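Local atomic coordinates of endoglucanase family 5 (Clostridium acetobutylicum ATCC 824, PDB entry 6PZ7), a protein that is an endoglucanase of broad specificity that probably cleaves internal beta-glycosidic bonds of cellulose and related plant polysaccharides. Residues 159-162 against 163-166; 170-173 against 174-178; 250-253 against 254-257. All coordinates share one frame; numbering follows the deposited sequence.

Interaction 1. Residues 159-162 against 163-166; sequences GTAE and SRDV
Ser163 reaches back to Thr160, its hydroxyl OG taking the backbone N-H of Thr160 at 3.0 Å from Thr160 N, almost straight at 165°. Thr160 is the N-cap of helix 161-180 and Ser163 stands three residues on, so this bond is the half of a capping box in which the side chain of the third helical residue serves the N-H of the cap. The serine can do this because OG stands between the backbone N and the carbonyl carbon of Ser163 (chi1 49°), which turns it back toward the cap. Ser163 was modelled in two conformers, so the bond may belong to one of them only. Backbone bonds then begin the helix: Arg164 N to Thr160 O at 2.9 Å, Asp165 N to Ala161 O at 3.0 Å and Val166 N to Glu162 O at 3.0 Å.

Arg164 folds over the same turn. A bend at chi3 (-63°) lays its guanidinium across the Thr160-Ala161 peptide, with Thr160 C and Ala161 N each 3.4 Å above one face of its plane, toward the rim. At the edge, near that plane, Gly159 O lies 3.1 Å from Arg164 NH1. NH1 donates to Gly158 O, while NE forms a salt bridge with Asp206, so the group's position and rotation are fixed by Gly158 in the preceding loop and by Asp206 at the end of helix 201-206. Two carboxylates have their partners outside the turn: Glu162 OE2 takes the backbone N-H of Tyr111, and Asp165 OD2 bonds to the hydroxyl of that same tyrosine.

The start of helix 161-180 packs against helix 111-132, whose Tyr111 and Glu114 meet Val166, and against the loop following barrel strand 190-193, whose Tyr195 touches both Ser163 and Arg164.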
loop_
_atom_site.group_PDB
_atom_site.type_symbol
_atom_site.label_atom_id
_atom_site.label_comp_id
_atom_site.label_asym_id
_atom_site.label_seq_id
_atom_site.Cartn_x
_atom_site.Cartn_y
_atom_site.Cartn_z
ATOM N N GLY A 159 -5.843 11.691 -12.450
ATOM C CA GLY A 159 -6.246 12.954 -11.862
ATOM C C GLY A 159 -6.086 14.127 -12.819
ATOM O O GLY A 159 -6.095 13.972 -14.039
ATOM N N THR A 160 -5.970 15.314 -12.242
ATOM C CA THR A 160 -5.832 16.563 -12.963
ATOM C C THR A 160 -4.575 17.273 -12.491
ATOM O O THR A 160 -4.009 16.939 -11.443
ATOM C CB THR A 160 -7.047 17.502 -12.754
ATOM O OG1 THR A 160 -7.078 17.901 -11.398
ATOM C CG2 THR A 160 -8.356 16.814 -13.162
ATOM N N ALA A 161 -4.171 18.293 -13.234
ATOM C CA ALA A 161 -3.025 19.072 -12.791
ATOM C C ALA A 161 -3.260 19.642 -11.397
ATOM O O ALA A 161 -2.365 19.608 -10.541
ATOM C CB ALA A 161 -2.758 20.178 -13.797
ATOM N N GLU A 162 -4.463 20.145 -11.124
ATOM C CA GLU A 162 -4.779 20.673 -9.789
ATOM C C GLU A 162 -4.593 19.618 -8.715
ATOM O O GLU A 162 -3.929 19.848 -7.714
ATOM C CB GLU A 162 -6.232 21.171 -9.776
ATOM C CG GLU A 162 -6.766 21.421 -8.371
ATOM C CD GLU A 162 -8.170 21.980 -8.301
ATOM O OE1 GLU A 162 -8.938 21.866 -9.315
ATOM O OE2 GLU A 162 -8.570 22.497 -7.279
ATOM N N SER A 163 -5.217 18.445 -8.888
ATOM C CA SER A 163 -5.174 17.468 -7.810
ATOM C C SER A 163 -3.786 16.876 -7.634
ATOM O O SER A 163 -3.372 16.588 -6.508
ATOM C CB SER A 163 -6.257 16.401 -7.999
ATOM O OG SER A 163 -6.278 15.835 -9.329
ATOM N N ARG A 164 -3.046 16.692 -8.736
ATOM C CA ARG A 164 -1.657 16.221 -8.617
ATOM C C ARG A 164 -0.799 17.214 -7.836
ATOM O O ARG A 164 0.033 16.829 -6.999
ATOM C CB ARG A 164 -1.092 15.902 -9.998
ATOM C CG ARG A 164 -1.760 14.713 -10.656
ATOM C CD ARG A 164 -1.092 14.279 -11.926
ATOM N NE ARG A 164 -1.109 15.270 -13.008
ATOM C CZ ARG A 164 -2.013 15.347 -13.957
ATOM N NH1 ARG A 164 -3.050 14.525 -13.966
ATOM N NH2 ARG A 164 -1.906 16.282 -14.896
ATOM N N ASP A 165 -1.004 18.512 -8.090
ATOM C CA ASP A 165 -0.302 19.554 -7.340
ATOM C C ASP A 165 -0.624 19.459 -5.857
ATOM O O ASP A 165 0.283 19.446 -5.009
ATOM C CB ASP A 165 -0.693 20.916 -7.935
ATOM C CG ASP A 165 0.118 22.070 -7.417
ATOM O OD1 ASP A 165 1.227 21.889 -6.836
ATOM O OD2 ASP A 165 -0.371 23.209 -7.589
ATOM N N VAL A 166 -1.901 19.379 -5.514
ATOM C CA VAL A 166 -2.294 19.343 -4.109
ATOM C C VAL A 166 -1.793 18.072 -3.424
ATOM O O VAL A 166 -1.376 18.114 -2.260
ATOM C CB VAL A 166 -3.805 19.558 -3.949
ATOM C CG1 VAL A 166 -4.215 19.435 -2.481
ATOM C CG2 VAL A 166 -4.208 20.930 -4.512
#

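Interaction 2. Residues 170-173 against 174-178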
loop_
_atom_site.group_PDB
_atom_site.type_symbol
_atom_site.label_atom_id
_atom_site.label_comp_id
_atom_site.label_asym_id
_atom_site.label_seq_id
_atom_site.Cartn_x
_atom_site.Cartn_y
_atom_site.Cartn_z
ATOM N N PHE A 170 0.133 17.663 0.138
ATOM C CA PHE A 170 -0.259 16.765 1.213
ATOM C C PHE A 170 0.882 15.824 1.613
ATOM O O PHE A 170 1.103 15.592 2.809
ATOM C CB PHE A 170 -1.455 15.912 0.798
ATOM C CG PHE A 170 -2.785 16.644 0.668
ATOM C CD1 PHE A 170 -3.009 17.909 1.187
ATOM C CD2 PHE A 170 -3.825 15.996 0.050
ATOM C CE1 PHE A 170 -4.256 18.515 1.060
ATOM C CE2 PHE A 170 -5.076 16.595 -0.066
ATOM C CZ PHE A 170 -5.287 17.857 0.444
ATOM N N ASN A 171 1.594 15.252 0.633
ATOM C CA ASN A 171 2.709 14.377 0.961
ATOM C C ASN A 171 3.790 15.145 1.710
ATOM O O ASN A 171 4.401 14.613 2.647
ATOM C CB ASN A 171 3.278 13.740 -0.314
ATOM C CG ASN A 171 2.447 12.569 -0.823
ATOM O OD1 ASN A 171 1.809 11.857 -0.028
ATOM N ND2 ASN A 171 2.504 12.312 -2.126
ATOM N N LEU A 172 4.069 16.376 1.282
ATOM C CA LEU A 172 5.059 17.204 1.964
ATOM C C LEU A 172 4.649 17.485 3.402
ATOM O O LEU A 172 5.469 17.363 4.315
ATOM C CB LEU A 172 5.245 18.526 1.218
ATOM C CG LEU A 172 6.189 19.525 1.871
ATOM C CD1 LEU A 172 7.533 18.953 2.044
ATOM C CD2 LEU A 172 6.232 20.822 1.051
ATOM N N THR A 173 3.382 17.855 3.607
ATOM C CA THR A 173 2.869 18.104 4.942
ATOM C C THR A 173 3.060 16.870 5.809
ATOM O O THR A 173 3.508 16.957 6.961
ATOM C CB THR A 173 1.376 18.446 4.867
ATOM O OG1 THR A 173 1.175 19.677 4.157
ATOM C CG2 THR A 173 0.781 18.585 6.258
ATOM N N ALA A 174 2.672 15.706 5.293
ATOM C CA ALA A 174 2.805 14.472 6.082
ATOM C C ALA A 174 4.261 14.150 6.413
ATOM O O ALA A 174 4.581 13.813 7.551
ATOM C CB ALA A 174 2.123 13.339 5.349
ATOM N N VAL A 175 5.163 14.248 5.439
ATOM C CA VAL A 175 6.579 13.980 5.700
ATOM C C VAL A 175 7.123 14.945 6.743
ATOM O O VAL A 175 7.817 14.542 7.687
ATOM C CB VAL A 175 7.413 14.026 4.402
ATOM C CG1 VAL A 175 8.891 14.083 4.716
ATOM C CG2 VAL A 175 7.089 12.810 3.516
ATOM N N ASN A 176 6.842 16.248 6.591
ATOM C CA ASN A 176 7.364 17.209 7.558
ATOM C C ASN A 176 6.812 16.937 8.960
ATOM O O ASN A 176 7.525 17.050 9.963
ATOM C CB ASN A 176 7.023 18.638 7.137
ATOM C CG ASN A 176 7.932 19.177 6.035
ATOM O OD1 ASN A 176 9.016 18.681 5.814
ATOM N ND2 ASN A 176 7.469 20.221 5.364
ATOM N N THR A 177 5.526 16.616 9.048
ATOM C CA THR A 177 4.907 16.326 10.345
ATOM C C THR A 177 5.540 15.100 10.988
ATOM O O THR A 177 5.870 15.106 12.176
ATOM C CB THR A 177 3.412 16.119 10.174
ATOM O OG1 THR A 177 2.803 17.309 9.658
ATOM C CG2 THR A 177 2.714 15.744 11.455
ATOM N N ILE A 178 5.727 14.032 10.215
ATOM C CA ILE A 178 6.398 12.841 10.726
ATOM C C ILE A 178 7.768 13.214 11.258
ATOM O O ILE A 178 8.153 12.853 12.389
ATOM C CB ILE A 178 6.476 11.774 9.615
ATOM C CG1 ILE A 178 5.087 11.184 9.333
ATOM C CG2 ILE A 178 7.494 10.702 9.997
ATOM C CD1 ILE A 178 4.948 10.525 7.991
#
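Thr177 bonds twice to Thr173, one turn earlier in helix 161-180. Its hydroxyl OG1 donates to Thr173 O at 2.8 Å, while its backbone N reaches that same oxygen at 2.9 Å. The two donors come from opposite faces of the carbonyl plane, the hydroxyl standing 36° out of it. This grip depends on OG1 sitting beside its own backbone N (chi1 -61°), which turns it back toward the preceding turn and gives the buried hydroxyl an acceptor. The two threonine side chains lie alongside each other and point the same way, with Thr173 CG2 4.2 Å from Thr177 OG1.

Beside this pair the contact is one of van der Waals touches. Leu172 CD1 lies 3.6 Å from Asn176 ND2, a methyl against an amide, the leucine and the asparagine crossing at a slant. Methyl groups also pack on carbonyl oxygens: Ala174 CB is 3.5 Å from Phe170 O, and Val175 CG2 is 3.4 Å from Asn171 O. Each of these oxygens also accepts the regular helical bond, from Ala174 N and Val175 N respectively.

The helix links strands 139-142 and 190-193 in a beta-alpha-beta crossover of the eight-stranded TIM barrel, and its inner side packs on strand 190-193. Val175 and Ile178 press on Ile190, and Asn171 touches Val192. The buried Asn171 amide is fixed at both ends, OD1 by the hydroxyl of Thr143 and ND2 by Pro193 O, so it bridges the loop after strand 139-142 and the end of the adjacent strand 190-193. Phe170 and Thr173 face helix 111-132, where both touch Thr118. Thr173 OG1 repeats the backward bond, to Lys169 O, and Asn176 OD1 accepts from the side-chain amide of Asn211.

Interaction 3. Residues 250-253 against 254-257; sequences QLNA and IYNK
Asn252 meets both Tyr255 and Asn256 on helix 241-259, which joins strands 216-221 and 265-270 on the outside of the TIM barrel. Backbone bonds tie the turns together. Tyr255 N donates to Leu251 O at 2.9 Å, and Asn256 N to Asn252 O at 2.8 Å. The link from Ile254 N to Gln250 O is weak, stretched to 3.4 Å. Lys257 N still finds Ala253 O at 3.0 Å, but with a bent N-H angle of 148°, where the helix widens into a pi-type turn at 255-257.

Van der Waals contact with the backbone comes from Ile254, which runs back along the turn, its CG1 3.6 Å from Gln250 O. Apolar contacts belong to the side facing the barrel: the Ile254 side chain packs on Val265 of strand 265-270, and Leu251 adds contacts with Ile267 of that strand and with Met222 in a loop.

Polar side chains make up the remainder. Lys257 stretches away from the turn to bond Asn205 through NZ, and Asn256 OD1 accepts from Lys260 NZ. Asn252 has its CG anti to the backbone N (chi1 -154°), which carries its amide toward the following turn. There the amide plane is nearly parallel to the Tyr255 ring, 6° apart, yet its approach is oblique: OD1 stands 3.9 Å from Tyr255 CD2. Against Asn256 the amides are steeply turned, and two nitrogens, donors both, lie close without bonding: Asn252 ND2 and Asn256 ND2, 3.3 Å apart.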
loop_
_atom_site.group_PDB
_atom_site.type_symbol
_atom_site.label_atom_id
_atom_site.label_comp_id
_atom_site.label_asym_id
_atom_site.label_seq_id
_atom_site.Cartn_x
_atom_site.Cartn_y
_atom_site.Cartn_z
ATOM N N GLN A 250 4.929 -2.146 -18.726
ATOM C CA GLN A 250 4.452 -1.334 -17.613
ATOM C C GLN A 250 5.511 -1.230 -16.525
ATOM O O GLN A 250 5.761 -0.138 -15.988
ATOM C CB GLN A 250 3.161 -1.942 -17.070
ATOM C CG GLN A 250 1.960 -1.824 -17.999
ATOM C CD GLN A 250 0.838 -2.710 -17.578
ATOM O OE1 GLN A 250 1.042 -3.863 -17.194
ATOM N NE2 GLN A 250 -0.366 -2.192 -17.638
ATOM N N LEU A 251 6.167 -2.335 -16.197
ATOM C CA LEU A 251 7.217 -2.310 -15.186
ATOM C C LEU A 251 8.416 -1.511 -15.660
ATOM O O LEU A 251 9.028 -0.779 -14.879
ATOM C CB LEU A 251 7.587 -3.735 -14.765
ATOM C CG LEU A 251 6.495 -4.515 -14.036
ATOM C CD1 LEU A 251 6.875 -5.978 -13.963
ATOM C CD2 LEU A 251 6.295 -3.955 -12.642
ATOM N N ASN A 252 8.737 -1.595 -16.954
ATOM C CA ASN A 252 9.857 -0.830 -17.478
ATOM C C ASN A 252 9.585 0.669 -17.432
ATOM O O ASN A 252 10.520 1.459 -17.230
ATOM C CB ASN A 252 10.177 -1.306 -18.893
ATOM C CG ASN A 252 11.603 -1.049 -19.256
ATOM O OD1 ASN A 252 12.500 -1.193 -18.425
ATOM N ND2 ASN A 252 11.828 -0.644 -20.503
ATOM N N ALA A 253 8.339 1.093 -17.632
ATOM C CA ALA A 253 8.024 2.511 -17.499
ATOM C C ALA A 253 8.309 3.008 -16.086
ATOM O O ALA A 253 8.826 4.120 -15.905
ATOM C CB ALA A 253 6.587 2.796 -17.889
ATOM N N ILE A 254 7.959 2.222 -15.069
ATOM C CA ILE A 254 8.230 2.577 -13.678
ATOM C C ILE A 254 9.727 2.598 -13.422
ATOM O O ILE A 254 10.253 3.533 -12.806
ATOM C CB ILE A 254 7.516 1.592 -12.743
ATOM C CG1 ILE A 254 5.997 1.652 -12.921
ATOM C CG2 ILE A 254 7.918 1.854 -11.312
ATOM C CD1 ILE A 254 5.234 0.482 -12.262
ATOM N N TYR A 255 10.433 1.577 -13.900
ATOM C CA TYR A 255 11.882 1.524 -13.755
ATOM C C TYR A 255 12.541 2.746 -14.400
ATOM O O TYR A 255 13.415 3.391 -13.800
ATOM C CB TYR A 255 12.419 0.238 -14.399
ATOM C CG TYR A 255 13.931 0.220 -14.487
ATOM C CD1 TYR A 255 14.697 -0.085 -13.375
ATOM C CD2 TYR A 255 14.580 0.539 -15.665
ATOM C CE1 TYR A 255 16.076 -0.062 -13.418
ATOM C CE2 TYR A 255 15.966 0.547 -15.736
ATOM C CZ TYR A 255 16.705 0.240 -14.599
ATOM O OH TYR A 255 18.091 0.272 -14.676
ATOM N N ASN A 256 12.139 3.073 -15.623
ATOM C CA ASN A 256 12.783 4.181 -16.323
ATOM C C ASN A 256 12.472 5.526 -15.701
ATOM O O ASN A 256 13.322 6.431 -15.719
ATOM C CB ASN A 256 12.402 4.147 -17.799
ATOM C CG ASN A 256 13.216 3.126 -18.578
ATOM O OD1 ASN A 256 14.393 2.929 -18.306
ATOM N ND2 ASN A 256 12.570 2.466 -19.525
ATOM N N LYS A 257 11.287 5.703 -15.155
ATOM C CA LYS A 257 10.944 6.985 -14.568
ATOM C C LYS A 257 11.612 7.210 -13.222
ATOM O O LYS A 257 12.112 8.313 -12.941
ATOM C CB LYS A 257 9.428 7.108 -14.450
ATOM C CG LYS A 257 8.990 8.361 -13.760
ATOM C CD LYS A 257 9.362 9.571 -14.593
ATOM C CE LYS A 257 8.993 10.850 -13.900
ATOM N NZ LYS A 257 9.328 12.008 -14.768
#

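Along the chain the three contacts follow in series. Interactions 1 and 2 share helix 161-180, the first at its N-terminal start and the second further along, with centres 17 Å apart. Interaction 3 belongs to helix 241-259, its centre 22 Å from interaction 1 and 26 Å from interaction 2; it touches neither, the nearest atoms being about 11 Å and 14 Å away. Both helices cover the outside of one closed eight-stranded parallel barrel: the first packs on strand 190-193, the second on strand 265-270, with strand 216-221 between these two in the sheet. The contacts therefore describe separate parts of the helical layer around the hydrolase's single barrel.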